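PDB 5KAK: NIPSNAP domain-containing protein from Burkholderia xenovorans, which is of unknown function but belongs to the NipSnap family and probably has the fold of the dimeric alpha-beta barrel proteins. Local coordinates for residues 16-20 / 21-25. Sequence-based numbering, arbitrary orientation.
Sequences YDLRP and NGARE
A type II beta turn from Arg19 to Gly22 carries the chain from the end of strand 10-18 into helix 23-42. Its closing bond, somewhat bent, runs from Gly22 N to Arg19 O (2.9 Å). Pro20 suits the second position because its ring restrains phi to the negative value needed there, whereas Asn21 takes the third with a positive phi of 62°, a conformation that asparagine tolerates better than most residues with a side chain. Gly22 gives its N-H to the turn and packs its backbone against Leu18, whose CD1 lies 4.1 Å from Gly22 C. Beneath the turn, Leu18 reaches across to Ala23, its CD1 3.8 Å from Ala23 CA and 4.2 Å from the small Ala23 CB, joining strand end to first helical turn; its other neighbours include Phe26 and Val59. On the partly exposed side, Arg19 starts with CG anti to the backbone N and bends at chi3 (80°), which brings its guanidinium round to Glu25. Arg19 NH2 and Glu25 OE1 are 3.7 Å apart, a long salt bridge with the two planes 53° apart. Two waters bridge this gap, each accepting from NH2 in the guanidinium plane and donating to OE1, while His29 holds Glu25 OE2. Gln93 of the second subunit bonds to both Pro20 O and Asn21 ND2, placing the turn at a subunit interface. The whole is a tight beta-to-alpha connection between the first strand and first helix, consistent with the ferredoxin-like fold of the dimeric alpha-beta barrel clan.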
loop_
_atom_site.group_PDB
_atom_site.type_symbol
_atom_site.label_atom_id
_atom_site.label_comp_id
_atom_site.label_asym_id
_atom_site.label_seq_id
_atom_site.Cartn_x
_atom_site.Cartn_y
_atom_site.Cartn_z
ATOM N N TYR E 16 -12.900 7.295 -5.591
ATOM C CA TYR E 16 -13.704 6.159 -5.161
ATOM C C TYR E 16 -13.294 4.904 -5.910
ATOM O O TYR E 16 -13.227 4.897 -7.147
ATOM C CB TYR E 16 -15.195 6.386 -5.391
ATOM C CG TYR E 16 -15.831 7.589 -4.747
ATOM C CD1 TYR E 16 -15.219 8.283 -3.698
ATOM C CD2 TYR E 16 -17.072 7.998 -5.170
ATOM C CE1 TYR E 16 -15.844 9.377 -3.125
ATOM C CE2 TYR E 16 -17.700 9.072 -4.608
ATOM C CZ TYR E 16 -17.087 9.768 -3.592
ATOM O OH TYR E 16 -17.767 10.850 -3.068
ATOM N N ASP E 17 -13.015 3.847 -5.165
ATOM C CA ASP E 17 -12.811 2.543 -5.771
ATOM C C ASP E 17 -14.139 1.799 -5.777
ATOM O O ASP E 17 -14.817 1.736 -4.754
ATOM C CB ASP E 17 -11.751 1.756 -5.021
ATOM C CG ASP E 17 -10.400 2.437 -5.048
ATOM O OD1 ASP E 17 -9.891 2.694 -6.156
ATOM O OD2 ASP E 17 -9.868 2.736 -3.961
ATOM N N LEU E 18 -14.493 1.240 -6.927
ATOM C CA LEU E 18 -15.797 0.630 -7.149
ATOM C C LEU E 18 -15.684 -0.883 -7.256
ATOM O O LEU E 18 -14.604 -1.429 -7.477
ATOM C CB LEU E 18 -16.433 1.185 -8.431
ATOM C CG LEU E 18 -16.559 2.708 -8.416
ATOM C CD1 LEU E 18 -17.162 3.224 -9.704
ATOM C CD2 LEU E 18 -17.426 3.096 -7.252
ATOM N N ARG E 19 -16.841 -1.551 -7.129
ATOM C CA ARG E 19 -16.977 -2.962 -7.459
ATOM C C ARG E 19 -16.427 -3.181 -8.868
ATOM O O ARG E 19 -16.535 -2.286 -9.718
ATOM C CB ARG E 19 -18.461 -3.352 -7.354
ATOM C CG ARG E 19 -18.836 -4.717 -7.887
ATOM C CD ARG E 19 -20.339 -4.919 -7.784
ATOM N NE ARG E 19 -21.082 -4.263 -8.863
ATOM C CZ ARG E 19 -22.398 -4.053 -8.830
ATOM N NH1 ARG E 19 -23.096 -4.428 -7.765
ATOM N NH2 ARG E 19 -23.017 -3.465 -9.851
ATOM N N PRO E 20 -15.807 -4.324 -9.164
ATOM C CA PRO E 20 -15.277 -4.530 -10.517
ATOM C C PRO E 20 -16.325 -4.314 -11.608
ATOM O O PRO E 20 -17.459 -4.811 -11.532
ATOM C CB PRO E 20 -14.784 -5.976 -10.479
ATOM C CG PRO E 20 -14.356 -6.164 -9.031
ATOM C CD PRO E 20 -15.390 -5.397 -8.237
ATOM N N ASN E 21 -15.932 -3.556 -12.631
ATOM C CA ASN E 21 -16.772 -3.190 -13.771
ATOM C C ASN E 21 -17.989 -2.376 -13.356
ATOM O O ASN E 21 -18.994 -2.345 -14.071
ATOM C CB ASN E 21 -17.191 -4.429 -14.568
ATOM C CG ASN E 21 -16.002 -5.186 -15.104
ATOM O OD1 ASN E 21 -15.097 -4.589 -15.687
ATOM N ND2 ASN E 21 -15.973 -6.495 -14.878
ATOM N N GLY E 22 -17.902 -1.703 -12.210
ATOM C CA GLY E 22 -18.979 -0.847 -11.751
ATOM C C GLY E 22 -18.963 0.573 -12.272
ATOM O O GLY E 22 -19.951 1.285 -12.073
ATOM N N ALA E 23 -17.877 1.024 -12.917
ATOM C CA ALA E 23 -17.827 2.431 -13.313
ATOM C C ALA E 23 -18.893 2.769 -14.356
ATOM O O ALA E 23 -19.430 3.883 -14.338
ATOM C CB ALA E 23 -16.434 2.804 -13.828
ATOM N N ARG E 24 -19.241 1.824 -15.235
ATOM C CA ARG E 24 -20.221 2.110 -16.279
ATOM C C ARG E 24 -21.566 2.495 -15.670
ATOM O O ARG E 24 -22.151 3.528 -16.022
ATOM C CB ARG E 24 -20.367 0.902 -17.213
ATOM N N GLU E 25 -22.056 1.684 -14.731
ATOM C CA GLU E 25 -23.307 2.007 -14.058
ATOM C C GLU E 25 -23.194 3.292 -13.251
ATOM O O GLU E 25 -24.136 4.098 -13.226
ATOM C CB GLU E 25 -23.734 0.865 -13.146
ATOM C CG GLU E 25 -25.175 1.009 -12.702
ATOM C CD GLU E 25 -25.611 -0.065 -11.740
ATOM O OE1 GLU E 25 -25.119 -1.209 -11.859
ATOM O OE2 GLU E 25 -26.450 0.240 -10.864
HETATM O O HOH W 1 -22.886 -2.592 -12.362
HETATM O O HOH W 2 -26.086 -3.166 -10.368
#